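DUF4442 domain-containing protein (Pseudomonas aeruginosa, PDB 1YOC) is of unknown function but adopts a hotdog fold related to the PaaI-type thioesterases, and may therefore act on a thioester substrate. Local coordinates at residues 30-35 and 47-51; 63-67 and 93-97. One frame throughout, in Å; residues are numbered along the deposited sequence.

The long helix 63-81 of the hotdog fold packs on the antiparallel sheet; its first turns make interaction 2, and Ile32 and Phe48 of interaction 1 pack against those turns. Interaction 1 joins the loop before strand 35-40 to the end of strand 43-48, at one margin of the sheet; it is partly buried and mixes backbone hydrogen bonds, two bridging waters and one apolar patch. Interaction 2, more deeply buried, sets the helix itself against strand 86-97, the outermost strand on the other side within this chain, where the second subunit extends the sheet, through side chains alone. They meet where Phe48 and Ile32 pack on Ala65 and Phe48 on Leu66. Both also touch the second subunit.

Interaction 1 of 2, residues 30-35 and 47-51; sequences ASIAPQ and TFPKR
Ile32 and Phe48 meet because each carries its first side-chain branch between backbone N and carbonyl carbon: CG1 of Ile32 (chi1 61°) and CG of Phe48 (chi1 72°). The Ile32 methyl CD1 then lies over one face of the Phe48 ring, 4.2 Å from its centroid, a CH-pi contact, while Ile32 CB sits above the same face toward the rim. Beside them two backbone bonds close the antiparallel pair of Gln35 and Thr47: Gln35 N to Thr47 O at 3.0 Å, and Thr47 N to Gln35 O at 2.9 Å. Arg51 extends from CG to NE alongside the loop, and Ala33 CB rests over one face of its guanidinium, 3.8 Å from NH2. Two waters complete the join. One accepts from Arg51 NE and donates to both Ile32 O, at 2.6 Å, and Pro49 O; the other links Arg51 NH2 to Ala30 O, which also accepts from Ala33 N. Pro34 packs on Leu72 and Phe48 on Ala69 of helix 63-81; helix 15-25 borders Pro34 and Gln35, and the backbone of Phe48 pairs with Val105 in strand 105-110.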
# COMPACT_ATOMS: atom_id res chain seq x y z
N ALA B 30 -2.69 -2.31 -11.80
CA ALA B 30 -3.69 -1.66 -12.64
C ALA B 30 -4.63 -0.77 -11.83
O ALA B 30 -5.23 0.16 -12.37
CB ALA B 30 -4.52 -2.74 -13.43
N SER B 31 -4.74 -1.03 -10.53
CA SER B 31 -5.61 -0.24 -9.67
C SER B 31 -5.17 1.23 -9.66
O SER B 31 -5.98 2.09 -9.31
CB SER B 31 -5.66 -0.77 -8.21
OG SER B 31 -4.38 -0.71 -7.56
N ILE B 32 -3.90 1.52 -10.00
CA ILE B 32 -3.52 2.94 -10.08
C ILE B 32 -3.26 3.40 -11.52
O ILE B 32 -2.94 4.56 -11.74
CB ILE B 32 -2.28 3.30 -9.21
CG1 ILE B 32 -1.04 2.51 -9.64
CG2 ILE B 32 -2.57 2.99 -7.72
CD1 ILE B 32 0.27 3.04 -8.96
N ALA B 33 -3.45 2.51 -12.50
CA ALA B 33 -3.26 2.85 -13.94
C ALA B 33 -1.94 3.57 -14.17
O ALA B 33 -1.89 4.67 -14.69
CB ALA B 33 -4.44 3.73 -14.42
N PRO B 34 -0.83 2.93 -13.81
CA PRO B 34 0.49 3.56 -13.96
C PRO B 34 1.12 3.47 -15.35
O PRO B 34 0.66 2.72 -16.22
CB PRO B 34 1.32 2.79 -12.93
CG PRO B 34 0.79 1.33 -13.16
CD PRO B 34 -0.70 1.50 -13.45
N GLN B 35 2.16 4.28 -15.55
CA GLN B 35 2.95 4.23 -16.80
C GLN B 35 4.39 4.43 -16.35
O GLN B 35 4.66 5.05 -15.30
CB GLN B 35 2.57 5.39 -17.73
CG GLN B 35 1.12 5.35 -18.23
CD GLN B 35 0.91 4.19 -19.20
OE1 GLN B 35 1.86 3.70 -19.83
NE2 GLN B 35 -0.33 3.76 -19.34
N THR B 47 4.61 7.19 -13.40
CA THR B 47 3.63 8.24 -13.15
C THR B 47 2.27 7.56 -13.06
O THR B 47 2.11 6.47 -13.57
CB THR B 47 3.54 9.26 -14.33
OG1 THR B 47 3.23 8.55 -15.55
CG2 THR B 47 4.88 9.99 -14.53
N PHE B 48 1.31 8.16 -12.36
CA PHE B 48 -0.05 7.63 -12.43
C PHE B 48 -0.99 8.84 -12.26
O PHE B 48 -0.67 9.82 -11.58
CB PHE B 48 -0.34 6.47 -11.44
CG PHE B 48 -0.44 6.88 -9.98
CD1 PHE B 48 -1.66 7.22 -9.43
CD2 PHE B 48 0.70 6.81 -9.15
CE1 PHE B 48 -1.79 7.48 -8.02
CE2 PHE B 48 0.61 7.06 -7.77
CZ PHE B 48 -0.62 7.39 -7.20
N PRO B 49 -2.16 8.79 -12.91
CA PRO B 49 -3.06 9.94 -12.80
C PRO B 49 -3.97 10.03 -11.58
O PRO B 49 -4.44 9.03 -11.04
CB PRO B 49 -3.89 9.85 -14.08
CG PRO B 49 -4.09 8.33 -14.20
CD PRO B 49 -2.67 7.78 -13.84
N LYS B 50 -4.26 11.26 -11.18
CA LYS B 50 -5.22 11.46 -10.12
C LYS B 50 -6.59 11.21 -10.78
O LYS B 50 -6.87 11.71 -11.89
CB LYS B 50 -5.16 12.91 -9.62
CG LYS B 50 -6.30 13.25 -8.63
CD LYS B 50 -5.94 14.50 -7.80
CE LYS B 50 -7.06 14.89 -6.84
NZ LYS B 50 -8.06 15.79 -7.45
N ARG B 51 -7.43 10.41 -10.13
CA ARG B 51 -8.77 10.13 -10.66
C ARG B 51 -9.58 9.62 -9.46
O ARG B 51 -8.99 9.21 -8.47
CB ARG B 51 -8.72 9.10 -11.80
CG ARG B 51 -8.10 7.79 -11.38
CD ARG B 51 -8.14 6.73 -12.50
NE ARG B 51 -7.42 5.53 -12.06
CZ ARG B 51 -7.81 4.29 -12.30
NH1 ARG B 51 -8.93 4.04 -13.01
NH2 ARG B 51 -7.13 3.29 -11.76
O HOH W 1 -7.69 0.83 -13.43
O HOH W 2 -4.87 6.26 -11.26

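Interaction 2 of 2, residues 63-67 and 93-97; sequences AIALC and MTVEY
Ala63, in the first turn of helix 63-81, presses its methyl against the Tyr97 ring: CB lies 3.4 Å from CE1 of Tyr97 and 3.6 Å from its CZ, a close approach that is oblique to the ring. Tyr97 sets CG beside its backbone N and opposite the carbonyl carbon (chi1 -56°), which carries the ring back to the helix although the CB bond does not point there. Next comes Ile64, whose CB bond leads away from the strand; its chain turns back, and the terminal CD1 stands 4.0 Å from Tyr97 OH. This is the central helix of a hotdog fold, wrapped by an antiparallel sheet, and here residues 63-67 cross residues 93-97 at 133° between their N-to-C directions. Strand 86-97, an outermost strand within the chain, pairs with a strand of the second subunit, so the sheet continues across the dimer. One turn on from Ala63, Cys67 directs its CB bond toward the strand, and its SG touches three of the strand's side chains. SG is 4.0 Å from Met93 CE and 4.0 Å from Val95 CG1, with Tyr97 OH slightly farther at 4.1 Å. Met93 reaches this place by an extended chain that bends only at its end (chi3 69°), bringing CE within 4.1 Å of Cys67 CB as well. In the neighbouring strand 133-146, Ile140 touches Met93, Ala138 touches Val95, and Phe136 touches both Val95 and Tyr97.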
# COMPACT_ATOMS: atom_id res chain seq x y z
N ALA B 63 -2.93 7.37 0.23
CA ALA B 63 -1.61 6.97 0.73
C ALA B 63 -1.15 5.62 0.16
O ALA B 63 0.05 5.44 -0.18
CB ALA B 63 -1.66 6.86 2.29
N ILE B 64 -2.08 4.67 0.06
CA ILE B 64 -1.69 3.34 -0.40
C ILE B 64 -1.52 3.29 -1.92
O ILE B 64 -0.79 2.44 -2.42
CB ILE B 64 -2.66 2.26 0.19
CG1 ILE B 64 -2.71 2.42 1.73
CG2 ILE B 64 -2.14 0.83 -0.13
CD1 ILE B 64 -1.28 2.21 2.46
N ALA B 65 -2.19 4.21 -2.64
CA ALA B 65 -1.98 4.27 -4.11
C ALA B 65 -0.51 4.76 -4.34
O ALA B 65 0.18 4.32 -5.28
CB ALA B 65 -2.98 5.26 -4.75
N LEU B 66 -0.04 5.65 -3.48
CA LEU B 66 1.33 6.14 -3.57
C LEU B 66 2.27 4.97 -3.26
O LEU B 66 3.34 4.82 -3.88
CB LEU B 66 1.56 7.30 -2.55
CG LEU B 66 0.63 8.51 -2.73
CD1 LEU B 66 0.77 9.44 -1.51
CD2 LEU B 66 0.96 9.24 -4.02
N CYS B 67 1.92 4.16 -2.27
CA CYS B 67 2.77 3.00 -1.93
C CYS B 67 2.82 2.07 -3.14
O CYS B 67 3.88 1.48 -3.42
CB CYS B 67 2.22 2.20 -0.74
SG CYS B 67 2.36 3.04 0.84
N MET B 93 9.01 -2.41 4.19
CA MET B 93 8.88 -1.09 3.58
C MET B 93 8.53 -0.08 4.66
O MET B 93 7.75 -0.39 5.57
CB MET B 93 7.77 -1.05 2.51
CG MET B 93 7.47 0.40 2.03
SD MET B 93 6.20 0.46 0.73
CE MET B 93 4.74 -0.01 1.67
N THR B 94 9.19 1.07 4.62
CA THR B 94 8.84 2.15 5.55
C THR B 94 8.51 3.35 4.69
O THR B 94 9.24 3.68 3.76
CB THR B 94 9.98 2.52 6.54
OG1 THR B 94 10.18 1.40 7.42
CG2 THR B 94 9.56 3.77 7.41
N VAL B 95 7.39 4.00 4.98
CA VAL B 95 7.00 5.18 4.22
C VAL B 95 6.66 6.35 5.19
O VAL B 95 6.33 6.14 6.37
CB VAL B 95 5.74 4.93 3.35
CG1 VAL B 95 5.94 3.71 2.44
CG2 VAL B 95 4.48 4.66 4.28
N GLU B 96 6.77 7.58 4.67
CA GLU B 96 6.37 8.79 5.41
C GLU B 96 5.52 9.64 4.48
O GLU B 96 5.84 9.82 3.28
CB GLU B 96 7.60 9.59 5.87
CG GLU B 96 8.27 8.89 7.08
CD GLU B 96 9.51 9.62 7.52
OE1 GLU B 96 10.58 9.39 6.93
OE2 GLU B 96 9.40 10.44 8.44
N TYR B 97 4.43 10.15 5.03
CA TYR B 97 3.50 10.96 4.27
C TYR B 97 3.86 12.41 4.50
O TYR B 97 3.64 12.94 5.58
CB TYR B 97 2.08 10.64 4.72
CG TYR B 97 1.80 9.15 4.58
CD1 TYR B 97 1.91 8.53 3.33
CD2 TYR B 97 1.42 8.37 5.69
CE1 TYR B 97 1.63 7.15 3.17
CE2 TYR B 97 1.15 6.98 5.53
CZ TYR B 97 1.25 6.40 4.28
OH TYR B 97 0.97 5.05 4.10